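Local coordinates for LPXTG-motif cell wall anchor domain protein (Mobiluncus mulieris, PDB 5U5O) that probably mediates bacterial adhesion as part of a giant surface adhesin, to which this piece contributes two Ig-like domains braced by intramolecular disulfide, isopeptide and ester cross-links, at residues Ile29-Arg34 with Val122-Trp127; Ala64-Thr69 with Thr97-Thr102; Asp182-Val187 with Ala241-Thr246; Tyr194-Lys199 with Ile230-Gln235; Gly169-Thr174 with Val267-Thr272. One frame throughout, in Å; residues are numbered along the deposited sequence.

Contact 1. Residues Ile29-Arg34 with Val122-Trp127; sequences IKDTVR and VYEQLW
Asp31 OD2 and Glu124 OE1 lie 2.7 Å apart at the buried middle of this contact. The two acids reach toward each other from the two strands, and their carboxylate planes stand 70° apart. Glu124 bends at its second torsion (chi2 80°). Its other oxygen thereby comes to rest near a methyl group, with Glu124 OE2 3.5 Å from Val33 CG2. The Val33 and Glu124 side chains cross at about a right angle. Asp31 has an apolar neighbour as well: its OD2 is 3.7 Å from Val122 CG1. The second methyl of that valine turns to Ile29 on the other strand. There Val122 CG2 meets Ile29 CG2 at 4.0 Å, the two side chains passing alongside and pointing opposite ways. Strands 26-36 and 118-127 belong to different sheets of the Ig-like domain, and their segment axes come no closer than 9.3 Å. Only side chains bridge that gap. Both acids also touch Thr7, and Val122 touches Gln160. Acidic residues beside a Thr-Gln ester cross-link are a mark of relatives in this family, and the surroundings here are consistent with such a site. Farther out, Met99 of strand 94-104 packs on both acids, and Val5 packs on Glu124. Backbone hydrogen bonds tie Ile29 to Leu101 and Asp31 to Met99. On the other flank, Tyr8 of strand 4-10 bonds with Thr32.

Contact 2. Residues Ala64-Thr69 with Thr97-Thr102; sequences AKAATT and TEMDLT
Ala66 takes the middle of the apolar packing, with Met99 and Leu101 both against its methyl. Ala66 CB lies 3.8 Å from Leu101 CD2 and 4.0 Å from Met99 CE. Two residues earlier, Ala64 CB faces Leu101 CB at 4.1 Å. Thr68 adds its methyl at the other end, CG2 to Met99 CE 4.0 Å, the two side chains lying alongside with opposite headings. Several of these groups also rest on backbone. Leu101 CD2 reaches the peptide between Lys65 and Ala66, 3.6 Å from Ala66 N. Met99 bends at chi3 (54°), and its CE sits 3.6 Å from Ala66 O. In return, Ala64 CB lies 3.4 Å from Thr102 O. The strands run at 159° to each other but lie in different sheets, so this is face-to-face packing inside a beta sandwich. Strand 64-71 bonds with strand 43-52, where Ala66 pairs with Gly48. Strand 94-104 bonds instead with strand 26-36. Small alanines let the two segments approach to 5.9 Å between axes. Two polar side chains have partners elsewhere. Lys65 NZ makes a salt bridge with Glu139, and Thr102 OG1 shares a hydrogen bond with Thr28 OG1.

Contact 3. Residues Asp182-Val187 with Ala241-Thr246; sequences DAFAKV and AGLKDT
Phe184 O is approached by two groups, the ammonium of Lys186 and the alpha carbon of Gly242. Lys186 NZ donates a hydrogen bond of 3.1 Å to Phe184 O, almost in line with the carbonyl bond (161° at the oxygen). Across the contact, Gly242 CA lies 3.5 Å from Phe184 O in a CA-H...O contact that is close to straight, 161° at the hydrogen. Gly242 is the first residue past helix 234-241, and its positive phi turns the chain out of the helix toward strand 244-251. The site is thus a helix terminus met by the loop between strands 150-178 and 193-200, at one end of the Ig-like domain. Glycine has no side chain to hold Phe184 O off. The last helical residue joins in through its carbonyl. Ala185 CA is 3.3 Å from Ala241 O in a second, more bent CA-H...O contact. Ala185 N lies near the same oxygen, but at an angle too poor for a hydrogen bond. A backbone hydrogen bond between Lys186 and Gln240 fastens the loop to the final turn of the helix. Trp180 touches both Ala185 and Ala241. Phe184 is an exposed residue. Its CG is anti to the carbonyl carbon (chi1 -58°). Phe184 CB lies 3.5 Å from Gly242 O, and the ring leads on from there toward Leu243. The end of Leu243 comes near it; Leu243 also packs on Phe290 of strand 281-291. The two side chains cross at about a right angle, and their nearest atoms are Phe184 CD2 and Leu243 CD2, 3.8 Å apart.

Contact 4. Residues Tyr194-Lys199 with Ile230-Gln235; sequences YKFTVK and ISEDVQ
Phe196 holds CG anti to its carbonyl carbon (chi1 -73°), while Glu232 sends CG anti to its backbone N (chi1 -167°) and then runs on extended. These torsions lay the glutamate chain across the ring. Glu232 CG sits over one face in a CH-pi contact, 4.0 Å from the Phe196 ring centroid and 25° off the normal. The carboxylate then passes beyond the rim, with Glu232 OE1 3.5 Å from Phe196 CZ. Its other oxygen lies beside Tyr194. Next to CE1, which Glu232 CB approaches, Phe196 CD1 meets Ile230 CG2 at 3.8 Å. The backbones are joined in antiparallel fashion. Thr197 and Ser231 form a hydrogen-bonded pair, with Thr197 N to Ser231 O and Ser231 N to Thr197 O both 2.9 Å. Phe196 with Glu232 and Val198 with Ile230 are the non-hydrogen-bonded pairs on either side. A third bond runs from Asp233 N to Lys195 O, 2.9 Å. Water molecules stitch the outer border. One bridges Lys195 N and Asp233 O, and another links Lys195 NZ to Asp233 OD2. Asp233 is the N-cap of helix 234-241, its OD1 accepting from Gly236 N, so strand 226-232 leads almost directly into the helix. The pairing joins two neighbouring interior strands of the five-stranded sheet of the second domain. On the inner face, Glu232 packs on Lys175 and Asp245, and Tyr194 touches Asn288. A buried acid near a lysine and an asparagine is consistent with the Lys-Asn isopeptide site of Ig-like adhesin domains.

Contact 5. Residues Gly169-Thr174 with Val267-Thr272; sequences GSLKLT and VKIGGT
Ile269 and Leu171 form the close-packed part of this contact, their side chains crossing at about a right angle. Ile269 CD1 lies 4.1 Å from Leu171 CB. The CG2 branch, anti to the backbone N (chi1 -52° to CG1), goes the other way and rests on the backbone of the facing strand. It sits 3.8 Å from Ser170 N and 4.1 Å from Gly169 CA. Gly169 has no side chain, which lets Ile269 come down on the chain itself. Farther along, Val267 adds a lighter touch, its CG1 4.3 Å from Leu171 CD1. The packing fades beyond this group. The segment axes stay 8.0 Å apart, and the joint is made of apolar carbons and backbone alone. Lys268 is exposed, and on the other segment Lys172 is partly exposed. After Ile269 the chain turns at Gly270, with positive phi, and leaves the contact. Ser170 is buried and turns away from Ile269; its OG bonds with Asn281. Inward, Leu171 packs on Val198 and Val284, and both Leu171 and Ile269 rest on Cys228, which is disulfide-bonded to Cys200. Strands 150-178 and 264-269 thus face each other across the core of a beta sandwich, one from each sheet, beside the disulfide of this Ig-like domain.

How the contacts relate
Contacts 1 and 2 lie in the first domain, with centres about 7 Å apart. Contact 2 is nested within the chain loop closed by contact 1, and strands 26-36 and 94-104 are sheet neighbours. Contacts 3, 4 and 5 follow in the second domain. There contact 4 is nested inside contact 3, which is nested inside contact 5. Contact 4 lies about 16 Å from contact 5 and about 18 Å from contact 3, centre to centre, and touches both. Phe196, Ile230 and Leu173 share one core. Contacts 1 and 3 are about 70 Å apart between centres. Strand 150-178 runs from one domain into the other, consistent with an elongated adhesin of linked, cross-linked modules.

Contact 1. Residues Ile29-Arg34 with Val122-Trp127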
# COMPACT_ATOMS: atom_id res chain seq x y z
N ILE A 29 4.55 5.37 -13.61
CA ILE A 29 4.46 4.02 -14.16
C ILE A 29 4.99 4.08 -15.60
O ILE A 29 4.45 4.82 -16.44
CB ILE A 29 3.03 3.47 -14.07
CG1 ILE A 29 2.64 3.11 -12.62
CG2 ILE A 29 2.90 2.19 -14.90
CD1 ILE A 29 2.59 4.26 -11.63
N LYS A 30 6.10 3.38 -15.86
CA LYS A 30 6.56 3.14 -17.22
C LYS A 30 5.68 2.05 -17.85
O LYS A 30 5.65 0.91 -17.39
CB LYS A 30 8.01 2.69 -17.22
CG LYS A 30 8.61 2.61 -18.62
CD LYS A 30 9.95 1.91 -18.53
CE LYS A 30 10.69 1.95 -19.85
NZ LYS A 30 12.08 1.45 -19.68
N ASP A 31 5.00 2.45 -18.92
CA ASP A 31 4.10 1.56 -19.67
C ASP A 31 4.81 1.21 -20.98
O ASP A 31 4.83 2.00 -21.90
CB ASP A 31 2.82 2.33 -19.87
CG ASP A 31 1.83 1.64 -20.79
OD1 ASP A 31 1.96 0.42 -21.14
OD2 ASP A 31 0.87 2.39 -21.10
N THR A 32 5.50 0.08 -20.95
CA THR A 32 6.21 -0.40 -22.14
C THR A 32 5.19 -1.10 -23.03
O THR A 32 4.60 -2.10 -22.63
CB THR A 32 7.38 -1.32 -21.79
OG1 THR A 32 8.31 -0.58 -20.99
CG2 THR A 32 8.12 -1.79 -23.00
N VAL A 33 4.97 -0.52 -24.20
CA VAL A 33 3.93 -0.98 -25.14
C VAL A 33 4.51 -1.87 -26.23
O VAL A 33 5.51 -1.54 -26.84
CB VAL A 33 3.23 0.24 -25.74
CG1 VAL A 33 2.10 -0.22 -26.66
CG2 VAL A 33 2.70 1.18 -24.63
N ARG A 34 3.88 -3.03 -26.39
CA ARG A 34 4.31 -4.05 -27.35
C ARG A 34 3.23 -4.15 -28.45
O ARG A 34 2.08 -4.47 -28.15
CB ARG A 34 4.49 -5.38 -26.63
CG ARG A 34 5.34 -5.33 -25.37
CD ARG A 34 6.81 -5.49 -25.69
NE ARG A 34 7.16 -6.89 -26.03
CZ ARG A 34 8.39 -7.33 -26.30
NH1 ARG A 34 9.42 -6.49 -26.23
NH2 ARG A 34 8.62 -8.60 -26.61
N VAL A 122 -2.55 -1.34 -15.74
CA VAL A 122 -2.52 -0.53 -16.95
C VAL A 122 -3.38 -1.20 -18.04
O VAL A 122 -3.32 -2.43 -18.23
CB VAL A 122 -1.09 -0.43 -17.49
CG1 VAL A 122 -1.04 0.21 -18.87
CG2 VAL A 122 -0.26 0.36 -16.50
N TYR A 123 -4.24 -0.41 -18.67
CA TYR A 123 -5.03 -0.79 -19.85
C TYR A 123 -4.43 -0.04 -21.03
O TYR A 123 -3.89 1.07 -20.87
CB TYR A 123 -6.47 -0.34 -19.63
CG TYR A 123 -7.34 -1.31 -18.83
CD1 TYR A 123 -6.81 -2.24 -17.93
CD2 TYR A 123 -8.73 -1.30 -19.01
CE1 TYR A 123 -7.63 -3.12 -17.23
CE2 TYR A 123 -9.55 -2.17 -18.31
CZ TYR A 123 -9.00 -3.08 -17.43
OH TYR A 123 -9.83 -3.94 -16.75
N GLU A 124 -4.52 -0.63 -22.23
CA GLU A 124 -3.95 -0.02 -23.44
C GLU A 124 -4.86 -0.28 -24.63
O GLU A 124 -5.50 -1.35 -24.73
CB GLU A 124 -2.57 -0.60 -23.76
CG GLU A 124 -1.73 0.23 -24.73
CD GLU A 124 -1.06 1.42 -24.06
OE1 GLU A 124 -0.99 1.47 -22.81
OE2 GLU A 124 -0.62 2.32 -24.80
N GLN A 125 -4.95 0.70 -25.52
CA GLN A 125 -5.66 0.50 -26.79
C GLN A 125 -4.79 0.97 -27.94
O GLN A 125 -3.99 1.93 -27.82
CB GLN A 125 -7.00 1.23 -26.81
CG GLN A 125 -7.90 0.92 -25.61
CD GLN A 125 -7.51 1.75 -24.37
OE1 GLN A 125 -7.26 2.94 -24.49
NE2 GLN A 125 -7.44 1.11 -23.21
N LEU A 126 -5.00 0.30 -29.09
CA LEU A 126 -4.30 0.58 -30.33
C LEU A 126 -5.30 0.97 -31.39
O LEU A 126 -6.23 0.19 -31.66
CB LEU A 126 -3.53 -0.67 -30.78
CG LEU A 126 -2.79 -0.63 -32.11
CD1 LEU A 126 -1.65 0.37 -32.06
CD2 LEU A 126 -2.31 -2.02 -32.52
N TRP A 127 -5.08 2.09 -32.07
CA TRP A 127 -5.99 2.65 -33.07
C TRP A 127 -5.24 2.68 -34.41
O TRP A 127 -4.13 3.21 -34.51
CB TRP A 127 -6.43 4.06 -32.69
CG TRP A 127 -7.26 4.18 -31.45
CD1 TRP A 127 -6.82 4.14 -30.16
CD2 TRP A 127 -8.67 4.42 -31.38
NE1 TRP A 127 -7.86 4.31 -29.30
CE2 TRP A 127 -9.01 4.49 -30.01
CE3 TRP A 127 -9.69 4.57 -32.34
CZ2 TRP A 127 -10.32 4.71 -29.58
CZ3 TRP A 127 -10.98 4.79 -31.90
CH2 TRP A 127 -11.29 4.85 -30.53

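Contact 2. Residues Ala64-Thr69 with Thr97-Thr102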
# COMPACT_ATOMS: atom_id res chain seq x y z
N ALA A 64 -4.52 7.92 -14.10
CA ALA A 64 -3.65 8.58 -15.05
C ALA A 64 -4.04 8.09 -16.44
O ALA A 64 -4.55 6.97 -16.59
CB ALA A 64 -2.21 8.21 -14.80
N LYS A 65 -3.77 8.94 -17.43
CA LYS A 65 -4.03 8.64 -18.84
C LYS A 65 -2.92 9.20 -19.69
O LYS A 65 -2.37 10.26 -19.37
CB LYS A 65 -5.34 9.28 -19.29
CG LYS A 65 -6.60 8.78 -18.63
CD LYS A 65 -7.78 9.57 -19.19
CE LYS A 65 -9.10 9.11 -18.60
NZ LYS A 65 -10.24 9.72 -19.33
N ALA A 66 -2.58 8.54 -20.78
CA ALA A 66 -1.62 9.05 -21.76
C ALA A 66 -2.02 8.59 -23.14
O ALA A 66 -2.53 7.47 -23.31
CB ALA A 66 -0.22 8.54 -21.49
N ALA A 67 -1.76 9.40 -24.16
CA ALA A 67 -2.03 9.00 -25.56
C ALA A 67 -1.01 9.65 -26.45
O ALA A 67 -0.49 10.72 -26.11
CB ALA A 67 -3.45 9.38 -25.97
N THR A 68 -0.70 9.01 -27.56
CA THR A 68 0.27 9.53 -28.53
C THR A 68 0.13 8.79 -29.86
O THR A 68 -0.64 7.82 -29.94
CB THR A 68 1.73 9.39 -28.01
OG1 THR A 68 2.64 10.07 -28.89
CG2 THR A 68 2.16 7.93 -27.84
N THR A 69 0.84 9.25 -30.88
CA THR A 69 0.92 8.55 -32.15
C THR A 69 2.30 7.93 -32.30
O THR A 69 3.29 8.44 -31.75
CB THR A 69 0.61 9.46 -33.34
OG1 THR A 69 1.38 10.66 -33.24
CG2 THR A 69 -0.87 9.80 -33.38
N THR A 97 7.44 0.40 -27.93
CA THR A 97 7.59 1.82 -27.59
C THR A 97 7.17 1.96 -26.14
O THR A 97 6.99 0.97 -25.45
CB THR A 97 6.76 2.69 -28.55
OG1 THR A 97 7.06 4.07 -28.30
CG2 THR A 97 5.28 2.45 -28.44
N GLU A 98 7.11 3.20 -25.64
CA GLU A 98 6.71 3.38 -24.23
C GLU A 98 5.97 4.67 -24.00
O GLU A 98 6.09 5.61 -24.79
CB GLU A 98 7.93 3.32 -23.31
CG GLU A 98 8.95 4.40 -23.55
CD GLU A 98 10.16 4.24 -22.67
OE1 GLU A 98 11.02 3.39 -22.98
OE2 GLU A 98 10.27 4.97 -21.66
N MET A 99 5.21 4.71 -22.91
CA MET A 99 4.56 5.93 -22.45
C MET A 99 4.62 5.95 -20.92
O MET A 99 4.76 4.91 -20.29
CB MET A 99 3.12 6.08 -22.94
CG MET A 99 2.34 4.76 -23.13
SD MET A 99 0.56 4.99 -23.32
CE MET A 99 0.51 6.16 -24.68
N ASP A 100 4.56 7.15 -20.35
CA ASP A 100 4.54 7.33 -18.90
C ASP A 100 3.14 7.59 -18.39
O ASP A 100 2.38 8.35 -19.01
CB ASP A 100 5.42 8.51 -18.51
CG ASP A 100 6.90 8.22 -18.62
OD1 ASP A 100 7.34 7.05 -18.69
OD2 ASP A 100 7.67 9.21 -18.49
N LEU A 101 2.80 6.98 -17.26
CA LEU A 101 1.54 7.22 -16.56
C LEU A 101 1.87 7.67 -15.14
O LEU A 101 2.37 6.88 -14.33
CB LEU A 101 0.69 5.94 -16.55
CG LEU A 101 0.16 5.48 -17.91
CD1 LEU A 101 -0.36 4.05 -17.83
CD2 LEU A 101 -0.94 6.42 -18.39
N THR A 102 1.62 8.94 -14.85
CA THR A 102 2.03 9.54 -13.59
C THR A 102 0.83 9.73 -12.69
O THR A 102 -0.16 10.35 -13.07
CB THR A 102 2.80 10.84 -13.87
OG1 THR A 102 3.99 10.51 -14.60
CG2 THR A 102 3.19 11.53 -12.58

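Contact 3. Residues Asp182-Val187 with Ala241-Thr246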
# COMPACT_ATOMS: atom_id res chain seq x y z
N ASP A 182 5.39 -6.62 50.20
CA ASP A 182 5.17 -8.04 50.51
C ASP A 182 4.06 -8.26 51.54
O ASP A 182 3.41 -9.28 51.53
CB ASP A 182 6.44 -8.69 51.09
CG ASP A 182 7.59 -8.69 50.14
OD1 ASP A 182 7.40 -8.54 48.92
OD2 ASP A 182 8.74 -8.86 50.60
N ALA A 183 3.85 -7.32 52.47
CA ALA A 183 2.79 -7.50 53.48
C ALA A 183 1.41 -7.64 52.87
O ALA A 183 0.57 -8.32 53.43
CB ALA A 183 2.78 -6.37 54.49
N PHE A 184 1.19 -6.97 51.75
CA PHE A 184 -0.12 -6.94 51.12
C PHE A 184 -0.25 -7.84 49.89
O PHE A 184 -1.37 -8.18 49.52
CB PHE A 184 -0.48 -5.52 50.74
CG PHE A 184 -0.50 -4.57 51.91
CD1 PHE A 184 -1.44 -4.73 52.92
CD2 PHE A 184 0.43 -3.54 52.02
CE1 PHE A 184 -1.46 -3.88 54.02
CE2 PHE A 184 0.41 -2.68 53.11
CZ PHE A 184 -0.54 -2.85 54.11
N ALA A 185 0.87 -8.23 49.28
CA ALA A 185 0.84 -8.98 48.03
C ALA A 185 0.25 -10.38 48.18
O ALA A 185 0.40 -11.01 49.22
CB ALA A 185 2.23 -9.08 47.43
N LYS A 186 -0.40 -10.86 47.12
CA LYS A 186 -0.98 -12.19 47.09
C LYS A 186 -0.24 -13.17 46.19
O LYS A 186 -0.64 -14.34 46.07
CB LYS A 186 -2.43 -12.08 46.63
CG LYS A 186 -3.29 -11.15 47.47
CD LYS A 186 -3.29 -11.52 48.95
CE LYS A 186 -4.37 -10.77 49.70
NZ LYS A 186 -4.24 -9.29 49.55
N VAL A 187 0.78 -12.67 45.50
CA VAL A 187 1.69 -13.49 44.71
C VAL A 187 3.10 -12.98 44.93
O VAL A 187 3.29 -11.85 45.43
CB VAL A 187 1.40 -13.42 43.19
CG1 VAL A 187 0.08 -14.11 42.83
CG2 VAL A 187 1.44 -11.98 42.66
N ALA A 241 -1.14 -7.45 43.76
CA ALA A 241 -0.29 -6.61 44.62
C ALA A 241 -0.88 -6.34 45.99
O ALA A 241 -0.13 -6.01 46.91
CB ALA A 241 -0.03 -5.30 43.91
N GLY A 242 -2.20 -6.38 46.13
CA GLY A 242 -2.90 -5.97 47.34
C GLY A 242 -2.84 -4.47 47.61
O GLY A 242 -2.98 -4.03 48.77
N LEU A 243 -2.65 -3.70 46.55
CA LEU A 243 -2.47 -2.25 46.62
C LEU A 243 -3.12 -1.58 45.44
O LEU A 243 -3.27 -2.18 44.38
CB LEU A 243 -0.98 -1.87 46.61
CG LEU A 243 -0.15 -2.26 47.82
CD1 LEU A 243 1.32 -2.08 47.49
CD2 LEU A 243 -0.56 -1.45 49.04
N LYS A 244 -3.47 -0.30 45.62
CA LYS A 244 -3.94 0.52 44.53
C LYS A 244 -2.84 0.64 43.48
O LYS A 244 -1.66 0.63 43.79
CB LYS A 244 -4.37 1.91 45.01
CG LYS A 244 -5.59 1.89 45.91
CD LYS A 244 -5.77 3.22 46.62
CE LYS A 244 -7.03 3.24 47.47
NZ LYS A 244 -6.90 4.13 48.65
N ASP A 245 -3.26 0.74 42.21
CA ASP A 245 -2.33 0.80 41.08
C ASP A 245 -2.65 2.00 40.23
O ASP A 245 -3.73 2.07 39.62
CB ASP A 245 -2.47 -0.47 40.24
CG ASP A 245 -1.38 -0.62 39.20
OD1 ASP A 245 -0.45 0.20 39.09
OD2 ASP A 245 -1.53 -1.61 38.41
N THR A 246 -1.70 2.93 40.18
CA THR A 246 -1.76 4.05 39.26
C THR A 246 -0.87 3.70 38.09
O THR A 246 0.33 3.52 38.25
CB THR A 246 -1.30 5.35 39.93
OG1 THR A 246 -2.14 5.61 41.05
CG2 THR A 246 -1.41 6.53 38.98

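Contact 4. Residues Tyr194-Lys199 with Ile230-Gln235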
# COMPACT_ATOMS: atom_id res chain seq x y z
N TYR A 194 0.61 -9.29 34.33
CA TYR A 194 -0.19 -8.11 34.04
C TYR A 194 -0.80 -8.24 32.65
O TYR A 194 -0.08 -8.40 31.66
CB TYR A 194 0.70 -6.86 34.17
CG TYR A 194 1.38 -6.73 35.55
CD1 TYR A 194 0.66 -6.26 36.65
CD2 TYR A 194 2.66 -7.21 35.76
CE1 TYR A 194 1.25 -6.16 37.90
CE2 TYR A 194 3.28 -7.07 37.03
CZ TYR A 194 2.53 -6.60 38.08
OH TYR A 194 3.07 -6.45 39.37
N LYS A 195 -2.12 -8.16 32.60
CA LYS A 195 -2.86 -8.44 31.38
C LYS A 195 -3.13 -7.18 30.59
O LYS A 195 -3.63 -6.19 31.15
CB LYS A 195 -4.17 -9.11 31.69
CG LYS A 195 -4.98 -9.46 30.46
CD LYS A 195 -6.34 -10.00 30.84
CE LYS A 195 -7.28 -10.10 29.65
NZ LYS A 195 -8.54 -10.78 30.03
N PHE A 196 -2.84 -7.23 29.29
CA PHE A 196 -3.02 -6.11 28.40
C PHE A 196 -3.80 -6.52 27.16
O PHE A 196 -3.75 -7.68 26.71
CB PHE A 196 -1.69 -5.54 27.94
CG PHE A 196 -0.98 -4.78 29.02
CD1 PHE A 196 -1.22 -3.43 29.19
CD2 PHE A 196 -0.10 -5.42 29.86
CE1 PHE A 196 -0.58 -2.72 30.20
CE2 PHE A 196 0.54 -4.72 30.88
CZ PHE A 196 0.31 -3.37 31.02
N THR A 197 -4.51 -5.55 26.62
CA THR A 197 -5.16 -5.65 25.31
C THR A 197 -4.76 -4.45 24.49
O THR A 197 -4.91 -3.30 24.95
CB THR A 197 -6.68 -5.72 25.46
OG1 THR A 197 -7.00 -6.78 26.35
CG2 THR A 197 -7.36 -5.98 24.14
N VAL A 198 -4.16 -4.68 23.34
CA VAL A 198 -3.72 -3.63 22.43
C VAL A 198 -4.61 -3.72 21.19
O VAL A 198 -4.79 -4.83 20.58
CB VAL A 198 -2.26 -3.83 22.04
CG1 VAL A 198 -1.83 -2.87 20.94
CG2 VAL A 198 -1.38 -3.65 23.27
N LYS A 199 -5.22 -2.62 20.79
CA LYS A 199 -6.12 -2.59 19.64
C LYS A 199 -5.67 -1.49 18.73
O LYS A 199 -5.33 -0.38 19.19
CB LYS A 199 -7.52 -2.29 20.12
CG LYS A 199 -8.10 -3.34 21.03
CD LYS A 199 -9.54 -3.01 21.38
CE LYS A 199 -10.17 -4.11 22.21
NZ LYS A 199 -11.58 -3.81 22.59
N ILE A 230 -4.13 0.91 24.38
CA ILE A 230 -3.55 -0.06 25.28
C ILE A 230 -4.43 -0.04 26.52
O ILE A 230 -4.64 1.03 27.12
CB ILE A 230 -2.10 0.37 25.67
CG1 ILE A 230 -1.23 0.50 24.43
CG2 ILE A 230 -1.48 -0.65 26.61
CD1 ILE A 230 0.05 1.27 24.67
N SER A 231 -4.88 -1.21 26.96
CA SER A 231 -5.78 -1.35 28.10
C SER A 231 -5.21 -2.40 29.02
O SER A 231 -5.03 -3.56 28.61
CB SER A 231 -7.16 -1.84 27.63
OG SER A 231 -7.73 -0.98 26.66
N GLU A 232 -4.93 -2.02 30.26
CA GLU A 232 -4.50 -2.98 31.27
C GLU A 232 -5.68 -3.45 32.10
O GLU A 232 -6.57 -2.67 32.41
CB GLU A 232 -3.47 -2.34 32.21
CG GLU A 232 -2.77 -3.36 33.08
CD GLU A 232 -1.67 -2.79 33.94
OE1 GLU A 232 -1.20 -1.65 33.67
OE2 GLU A 232 -1.28 -3.52 34.86
N ASP A 233 -5.66 -4.71 32.51
CA ASP A 233 -6.57 -5.18 33.54
C ASP A 233 -6.07 -4.72 34.90
O ASP A 233 -5.32 -5.43 35.58
CB ASP A 233 -6.69 -6.72 33.47
CG ASP A 233 -7.69 -7.29 34.46
OD1 ASP A 233 -8.22 -6.57 35.34
OD2 ASP A 233 -7.96 -8.50 34.34
N VAL A 234 -6.52 -3.54 35.30
CA VAL A 234 -5.99 -2.92 36.50
C VAL A 234 -6.43 -3.68 37.75
O VAL A 234 -5.63 -3.88 38.67
CB VAL A 234 -6.37 -1.42 36.61
CG1 VAL A 234 -5.84 -0.84 37.92
CG2 VAL A 234 -5.82 -0.64 35.44
N GLN A 235 -7.68 -4.15 37.76
CA GLN A 235 -8.16 -4.87 38.93
C GLN A 235 -7.36 -6.15 39.13
O GLN A 235 -7.07 -6.52 40.26
CB GLN A 235 -9.65 -5.19 38.83
CG GLN A 235 -10.26 -5.77 40.10
CD GLN A 235 -10.17 -4.81 41.27
OE1 GLN A 235 -10.67 -3.68 41.20
NE2 GLN A 235 -9.54 -5.24 42.36
O HOH W 1 -3.47 -7.58 35.06
O HOH W 2 -9.40 -9.39 32.16
O HOH W 3 -7.03 -1.50 24.02
O HOH W 4 -6.69 -6.08 29.17

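Contact 5. Residues Gly169-Thr174 with Val267-Thr272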
# COMPACT_ATOMS: atom_id res chain seq x y z
N GLY A 169 4.33 0.42 10.82
CA GLY A 169 4.95 0.69 12.10
C GLY A 169 4.74 -0.45 13.08
O GLY A 169 4.24 -1.53 12.71
N SER A 170 5.10 -0.18 14.35
CA SER A 170 4.97 -1.19 15.39
C SER A 170 4.84 -0.51 16.75
O SER A 170 5.17 0.68 16.91
CB SER A 170 6.18 -2.11 15.43
OG SER A 170 7.38 -1.41 15.76
N LEU A 171 4.38 -1.29 17.71
CA LEU A 171 4.21 -0.85 19.08
C LEU A 171 4.81 -1.86 20.00
O LEU A 171 4.34 -3.00 20.08
CB LEU A 171 2.74 -0.64 19.38
CG LEU A 171 2.36 -0.19 20.80
CD1 LEU A 171 3.06 1.08 21.27
CD2 LEU A 171 0.86 -0.00 20.83
N LYS A 172 5.82 -1.43 20.76
CA LYS A 172 6.41 -2.22 21.82
C LYS A 172 5.85 -1.73 23.13
O LYS A 172 5.80 -0.51 23.36
CB LYS A 172 7.93 -2.09 21.83
CG LYS A 172 8.61 -2.99 22.87
CD LYS A 172 10.07 -2.64 23.08
CE LYS A 172 10.90 -2.94 21.85
NZ LYS A 172 12.36 -2.90 22.14
N LEU A 173 5.50 -2.65 24.00
CA LEU A 173 5.00 -2.33 25.34
C LEU A 173 5.86 -3.08 26.32
O LEU A 173 6.03 -4.28 26.21
CB LEU A 173 3.53 -2.79 25.48
CG LEU A 173 2.91 -2.53 26.87
CD1 LEU A 173 2.87 -1.04 27.24
CD2 LEU A 173 1.53 -3.17 26.92
N THR A 174 6.37 -2.36 27.32
CA THR A 174 7.18 -2.90 28.42
C THR A 174 6.43 -2.61 29.73
O THR A 174 5.85 -1.53 29.87
CB THR A 174 8.56 -2.23 28.46
OG1 THR A 174 9.24 -2.48 27.22
CG2 THR A 174 9.44 -2.76 29.59
N VAL A 267 -2.22 6.00 21.68
CA VAL A 267 -0.98 6.46 21.06
C VAL A 267 -1.13 6.35 19.54
O VAL A 267 -1.83 5.44 19.05
CB VAL A 267 0.23 5.66 21.61
CG1 VAL A 267 0.13 4.18 21.27
CG2 VAL A 267 1.55 6.26 21.19
N LYS A 268 -0.53 7.26 18.80
CA LYS A 268 -0.52 7.23 17.34
C LYS A 268 0.73 6.51 16.91
O LYS A 268 1.82 6.71 17.51
CB LYS A 268 -0.49 8.65 16.77
CG LYS A 268 -1.68 9.53 17.14
CD LYS A 268 -2.99 9.08 16.54
CE LYS A 268 -3.01 9.11 15.01
NZ LYS A 268 -2.68 10.43 14.41
N ILE A 269 0.58 5.68 15.87
CA ILE A 269 1.68 4.92 15.34
C ILE A 269 1.98 5.46 13.94
O ILE A 269 1.34 5.06 12.96
CB ILE A 269 1.32 3.41 15.28
CG1 ILE A 269 0.78 2.90 16.62
CG2 ILE A 269 2.52 2.58 14.82
CD1 ILE A 269 1.73 2.98 17.79
N GLY A 270 2.92 6.40 13.87
CA GLY A 270 3.30 7.04 12.60
C GLY A 270 2.34 8.14 12.20
O GLY A 270 1.38 8.43 12.92
N GLY A 271 2.61 8.75 11.05
CA GLY A 271 1.73 9.76 10.45
C GLY A 271 1.00 9.26 9.22
O GLY A 271 1.38 8.25 8.62
N THR A 272 -0.05 9.99 8.84
CA THR A 272 -0.96 9.61 7.76
C THR A 272 -0.32 9.67 6.37
O THR A 272 0.88 9.90 6.22
CB THR A 272 -2.22 10.50 7.75
OG1 THR A 272 -2.74 10.62 9.08
CG2 THR A 272 -3.30 9.92 6.85